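Plm1 (Streptomyces sp. HK803, PDB 4HXY) probably reduces the beta-keto group of a polyketide intermediate with NADPH, as the ketoreductase of the first module of phoslactomycin biosynthesis. Local coordinates at residues W184-G194 against A268-A277. Residues are numbered along the deposited sequence; the frame is centred on the assembly and turned at random.
Sequences WTPKGTVLITG and APVRTVVHAA. With NDP (NADPH dihydro-nicotinamide-adenine-dinucleotide phosphate), chain C.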
loop_
_atom_site.group_PDB
_atom_site.type_symbol
_atom_site.label_atom_id
_atom_site.label_comp_id
_atom_site.label_asym_id
_atom_site.label_seq_id
_atom_site.Cartn_x
_atom_site.Cartn_y
_atom_site.Cartn_z
ATOM N N TRP A 184 21.199 8.178 -10.192
ATOM C CA TRP A 184 20.796 6.797 -10.426
ATOM C C TRP A 184 21.312 6.342 -11.792
ATOM O O TRP A 184 20.977 6.950 -12.801
ATOM C CB TRP A 184 19.264 6.667 -10.363
ATOM C CG TRP A 184 18.784 5.253 -10.442
ATOM C CD1 TRP A 184 19.335 4.152 -9.841
ATOM C CD2 TRP A 184 17.654 4.789 -11.173
ATOM N NE1 TRP A 184 18.591 3.024 -10.155
ATOM C CE2 TRP A 184 17.555 3.402 -10.960
ATOM C CE3 TRP A 184 16.705 5.422 -11.979
ATOM C CZ2 TRP A 184 16.545 2.631 -11.544
ATOM C CZ3 TRP A 184 15.705 4.642 -12.566
ATOM C CH2 TRP A 184 15.645 3.277 -12.340
ATOM N N THR A 185 22.118 5.282 -11.803
ATOM C CA THR A 185 22.763 4.794 -13.037
ATOM C C THR A 185 22.558 3.292 -13.159
ATOM O O THR A 185 23.498 2.506 -13.037
ATOM C CB THR A 185 24.259 5.149 -13.073
ATOM O OG1 THR A 185 24.916 4.607 -11.922
ATOM C CG2 THR A 185 24.477 6.657 -13.141
ATOM N N PRO A 186 21.305 2.872 -13.413
ATOM C CA PRO A 186 21.030 1.449 -13.525
ATOM C C PRO A 186 21.760 0.808 -14.696
ATOM O O PRO A 186 21.870 1.416 -15.768
ATOM C CB PRO A 186 19.523 1.406 -13.789
ATOM C CG PRO A 186 19.192 2.709 -14.354
ATOM C CD PRO A 186 20.112 3.684 -13.710
ATOM N N LYS A 187 22.226 -0.406 -14.480
ATOM C CA LYS A 187 23.091 -1.115 -15.439
ATOM C C LYS A 187 22.438 -2.380 -15.960
ATOM O O LYS A 187 21.491 -2.922 -15.352
ATOM C CB LYS A 187 24.420 -1.460 -14.751
ATOM C CG LYS A 187 25.207 -0.200 -14.378
ATOM C CD LYS A 187 26.327 -0.477 -13.424
ATOM C CE LYS A 187 26.866 0.819 -12.865
ATOM N NZ LYS A 187 25.912 1.532 -11.962
ATOM N N GLY A 188 22.946 -2.871 -17.091
ATOM C CA GLY A 188 22.467 -4.131 -17.632
ATOM C C GLY A 188 21.067 -3.994 -18.184
ATOM O O GLY A 188 20.758 -3.002 -18.851
ATOM N N THR A 189 20.231 -4.994 -17.884
ATOM C CA THR A 189 18.843 -5.025 -18.343
ATOM C C THR A 189 17.909 -4.436 -17.285
ATOM O O THR A 189 17.890 -4.903 -16.132
ATOM C CB THR A 189 18.433 -6.451 -18.674
ATOM O OG1 THR A 189 19.267 -6.916 -19.755
ATOM C CG2 THR A 189 16.984 -6.538 -19.091
ATOM N N VAL A 190 17.158 -3.415 -17.698
ATOM C CA VAL A 190 16.194 -2.721 -16.846
ATOM C C VAL A 190 14.811 -3.133 -17.328
ATOM O O VAL A 190 14.482 -2.939 -18.504
ATOM C CB VAL A 190 16.370 -1.202 -16.955
ATOM C CG1 VAL A 190 15.380 -0.462 -16.062
ATOM C CG2 VAL A 190 17.785 -0.814 -16.552
ATOM N N LEU A 191 14.027 -3.734 -16.432
ATOM C CA LEU A 191 12.671 -4.190 -16.732
ATOM C C LEU A 191 11.676 -3.231 -16.082
ATOM O O LEU A 191 11.672 -3.075 -14.874
ATOM C CB LEU A 191 12.469 -5.616 -16.224
ATOM C CG LEU A 191 11.067 -6.212 -16.345
ATOM C CD1 LEU A 191 10.710 -6.343 -17.828
ATOM C CD2 LEU A 191 11.003 -7.557 -15.612
ATOM N N ILE A 192 10.829 -2.612 -16.891
ATOM C CA ILE A 192 9.856 -1.662 -16.396
ATOM C C ILE A 192 8.462 -2.228 -16.667
ATOM O O ILE A 192 8.006 -2.264 -17.809
ATOM C CB ILE A 192 10.035 -0.267 -17.027
ATOM C CG1 ILE A 192 11.467 0.257 -16.821
ATOM C CG2 ILE A 192 8.994 0.705 -16.453
ATOM C CD1 ILE A 192 11.799 1.551 -17.586
ATOM N N THR A 193 7.803 -2.718 -15.625
ATOM C CA THR A 193 6.454 -3.262 -15.807
ATOM C C THR A 193 5.505 -2.070 -15.857
ATOM O O THR A 193 5.748 -1.041 -15.229
ATOM C CB THR A 193 6.046 -4.257 -14.693
ATOM O OG1 THR A 193 5.775 -3.511 -13.497
ATOM C CG2 THR A 193 7.141 -5.359 -14.468
ATOM N N GLY A 194 4.425 -2.184 -16.633
ATOM C CA GLY A 194 3.644 -1.021 -16.997
ATOM C C GLY A 194 4.447 -0.000 -17.801
ATOM O O GLY A 194 4.152 1.183 -17.764
ATOM N N ALA A 268 22.412 -11.317 -20.426
ATOM C CA ALA A 268 21.851 -9.982 -20.158
ATOM C C ALA A 268 20.738 -10.092 -19.121
ATOM O O ALA A 268 19.612 -9.671 -19.368
ATOM C CB ALA A 268 21.323 -9.335 -21.444
ATOM N N PRO A 269 21.053 -10.667 -17.957
ATOM C CA PRO A 269 20.019 -10.887 -16.934
ATOM C C PRO A 269 19.413 -9.572 -16.428
ATOM O O PRO A 269 20.098 -8.554 -16.397
ATOM C CB PRO A 269 20.785 -11.602 -15.818
ATOM C CG PRO A 269 22.194 -11.159 -15.991
ATOM C CD PRO A 269 22.392 -11.039 -17.458
ATOM N N VAL A 270 18.126 -9.603 -16.075
ATOM C CA VAL A 270 17.462 -8.468 -15.432
ATOM C C VAL A 270 18.255 -8.113 -14.194
ATOM O O VAL A 270 18.521 -8.989 -13.365
ATOM C CB VAL A 270 15.983 -8.787 -15.044
ATOM C CG1 VAL A 270 15.364 -7.623 -14.227
ATOM C CG2 VAL A 270 15.165 -9.093 -16.288
ATOM N N ARG A 271 18.656 -6.840 -14.102
ATOM C CA ARG A 271 19.376 -6.295 -12.942
ATOM C C ARG A 271 18.571 -5.266 -12.149
ATOM O O ARG A 271 18.828 -5.078 -10.974
ATOM C CB ARG A 271 20.711 -5.663 -13.378
ATOM C CG ARG A 271 21.654 -6.621 -14.127
ATOM C CD ARG A 271 21.954 -7.859 -13.309
ATOM N NE ARG A 271 22.581 -7.506 -12.030
ATOM C CZ ARG A 271 22.356 -8.118 -10.868
ATOM N NH1 ARG A 271 21.494 -9.129 -10.773
ATOM N NH2 ARG A 271 22.992 -7.699 -9.782
ATOM N N THR A 272 17.605 -4.608 -12.791
ATOM C CA THR A 272 16.745 -3.619 -12.129
ATOM C C THR A 272 15.312 -3.876 -12.550
ATOM O O THR A 272 15.033 -4.162 -13.724
ATOM C CB THR A 272 17.146 -2.166 -12.472
ATOM O OG1 THR A 272 18.394 -1.847 -11.846
ATOM C CG2 THR A 272 16.076 -1.143 -12.018
ATOM N N VAL A 273 14.412 -3.794 -11.578
ATOM C CA VAL A 273 12.986 -3.811 -11.845
ATOM C C VAL A 273 12.363 -2.520 -11.347
ATOM O O VAL A 273 12.599 -2.111 -10.213
ATOM C CB VAL A 273 12.308 -4.963 -11.120
ATOM C CG1 VAL A 273 10.790 -4.806 -11.218
ATOM C CG2 VAL A 273 12.768 -6.297 -11.704
ATOM N N VAL A 274 11.550 -1.896 -12.192
ATOM C CA VAL A 274 10.670 -0.820 -11.763
ATOM C C VAL A 274 9.258 -1.323 -12.034
ATOM O O VAL A 274 8.910 -1.610 -13.174
ATOM C CB VAL A 274 10.900 0.486 -12.520
ATOM C CG1 VAL A 274 9.892 1.551 -12.026
ATOM C CG2 VAL A 274 12.330 0.962 -12.305
ATOM N N HIS A 275 8.472 -1.486 -10.976
ATOM C CA HIS A 275 7.153 -2.103 -11.102
ATOM C C HIS A 275 6.081 -1.029 -11.086
ATOM O O HIS A 275 5.689 -0.556 -10.021
ATOM C CB HIS A 275 6.953 -3.112 -9.975
ATOM C CG HIS A 275 5.637 -3.825 -9.979
ATOM N ND1 HIS A 275 5.146 -4.492 -11.086
ATOM C CD2 HIS A 275 4.756 -4.055 -8.976
ATOM C CE1 HIS A 275 3.993 -5.060 -10.770
ATOM N NE2 HIS A 275 3.749 -4.844 -9.484
ATOM N N ALA A 276 5.608 -0.663 -12.277
ATOM C CA ALA A 276 4.545 0.328 -12.435
ATOM C C ALA A 276 3.252 -0.260 -13.002
ATOM O O ALA A 276 2.291 0.483 -13.231
ATOM C CB ALA A 276 5.023 1.476 -13.277
ATOM N N ALA A 277 3.190 -1.573 -13.185
ATOM C CA ALA A 277 1.940 -2.228 -13.596
ATOM C C ALA A 277 0.876 -2.082 -12.518
ATOM O O ALA A 277 1.134 -2.277 -11.329
ATOM C CB ALA A 277 2.169 -3.707 -13.898
HETATM P PA NDP C . -1.161 3.700 -16.599
HETATM O O1A NDP C . -0.810 4.692 -17.656
HETATM O O2A NDP C . -2.519 3.066 -16.639
HETATM O O5B NDP C . -0.066 2.538 -16.590
HETATM C C5B NDP C . -0.363 1.284 -16.012
HETATM C C4B NDP C . 0.347 0.224 -16.802
HETATM O O4B NDP C . 0.125 -1.048 -16.228
HETATM C C3B NDP C . -0.144 0.117 -18.227
HETATM O O3B NDP C . 1.014 0.113 -19.085
HETATM C C2B NDP C . -0.868 -1.208 -18.301
HETATM O O2B NDP C . -0.708 -1.639 -19.636
HETATM C C1B NDP C . -0.089 -1.995 -17.252
HETATM N N9A NDP C . -0.729 -3.197 -16.732
HETATM C C8A NDP C . -1.945 -3.309 -16.093
HETATM N N7A NDP C . -2.164 -4.608 -15.796
HETATM C C5A NDP C . -1.078 -5.334 -16.218
HETATM C C6A NDP C . -0.745 -6.678 -16.169
HETATM N N6A NDP C . -1.513 -7.622 -15.635
HETATM N N1A NDP C . 0.459 -7.071 -16.725
HETATM C C2A NDP C . 1.329 -6.141 -17.281
HETATM N N3A NDP C . 1.010 -4.809 -17.341
HETATM C C4A NDP C . -0.180 -4.431 -16.802
HETATM O O3 NDP C . -1.010 4.343 -15.131
HETATM P PN NDP C . 0.136 5.292 -14.585
HETATM O O1N NDP C . -0.534 6.518 -14.094
HETATM O O2N NDP C . 1.291 5.429 -15.493
HETATM O O5D NDP C . 0.569 4.577 -13.223
HETATM C C5D NDP C . 1.510 3.535 -13.201
HETATM C C4D NDP C . 1.725 3.117 -11.756
HETATM O O4D NDP C . 1.956 4.251 -10.937
HETATM C C3D NDP C . 0.514 2.420 -11.181
HETATM O O3D NDP C . 0.922 1.264 -10.513
HETATM C C2D NDP C . -0.070 3.404 -10.189
HETATM O O2D NDP C . -0.751 2.781 -9.120
HETATM C C1D NDP C . 1.151 4.201 -9.778
HETATM N N1N NDP C . 0.804 5.571 -9.377
HETATM C C2N NDP C . 0.409 6.492 -10.304
HETATM C C3N NDP C . -0.078 7.749 -9.941
HETATM C C7N NDP C . -0.432 8.772 -10.949
HETATM O O7N NDP C . -0.685 10.033 -10.457
HETATM N N7N NDP C . -0.561 8.550 -12.248
HETATM C C4N NDP C . 0.146 8.205 -8.524
HETATM C C5N NDP C . 0.594 7.126 -7.594
HETATM C C6N NDP C . 0.924 5.873 -8.053
HETATM P P2B NDP C . -1.570 -2.817 -20.290
HETATM O O1X NDP C . -1.180 -2.799 -21.750
HETATM O O2X NDP C . -3.071 -2.562 -20.102
HETATM O O3X NDP C . -1.257 -4.100 -19.638
HETATM O O HOH W 1 19.963 -0.100 -10.601
HETATM O O HOH W 2 20.790 -2.426 -12.794
HETATM O O HOH W 3 22.352 -7.491 -17.371
#
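Thr-193 and His-275 meet at the buried, cofactor-side end of two parallel strands, 189-193 and 270-275. With chi1 at 74°, Thr-193 OG1 sits between its own backbone N and carbonyl carbon, which brings it to the edge of the imidazole, 2.7 Å from His-275 ND1. The same hydroxyl accepts a hydrogen bond from Ala-277 N (3.2 Å), while His-275 NE2 is held by the carbonyl of Lys-300. Between the strands, Leu-191 N donates almost straight (179°) to Thr-272 O at 2.9 Å, and Leu-191 O accepts from Val-274 N. On the sheet face carrying Val-190, Ile-192, Thr-272 and Val-274, Trp-184 turns its ring edge to Thr-272 CG2, 3.8 Å from CZ2, and Pro-186 CD lies over the indole centre. At the beta bulge, buried Thr-189 stays gripped: OG1 donates to Ala-268 O (2.8 Å), and O takes Arg-271 N and, weakly, Thr-272 N. Two waters reach the buried Thr-272 OG1, one leading out to Lys-187 O on the looser, open rim, where Pro-269 is exposed and Arg-271, in the conformer given, leads away to a salt bridge with Asp-315. Back beyond Thr-193, Ala-276 O accepts from NADPH O3D (3.1 Å), the dinucleotide lying at strand ends as is characteristic of the Rossmann fold of short-chain dehydrogenases/reductases.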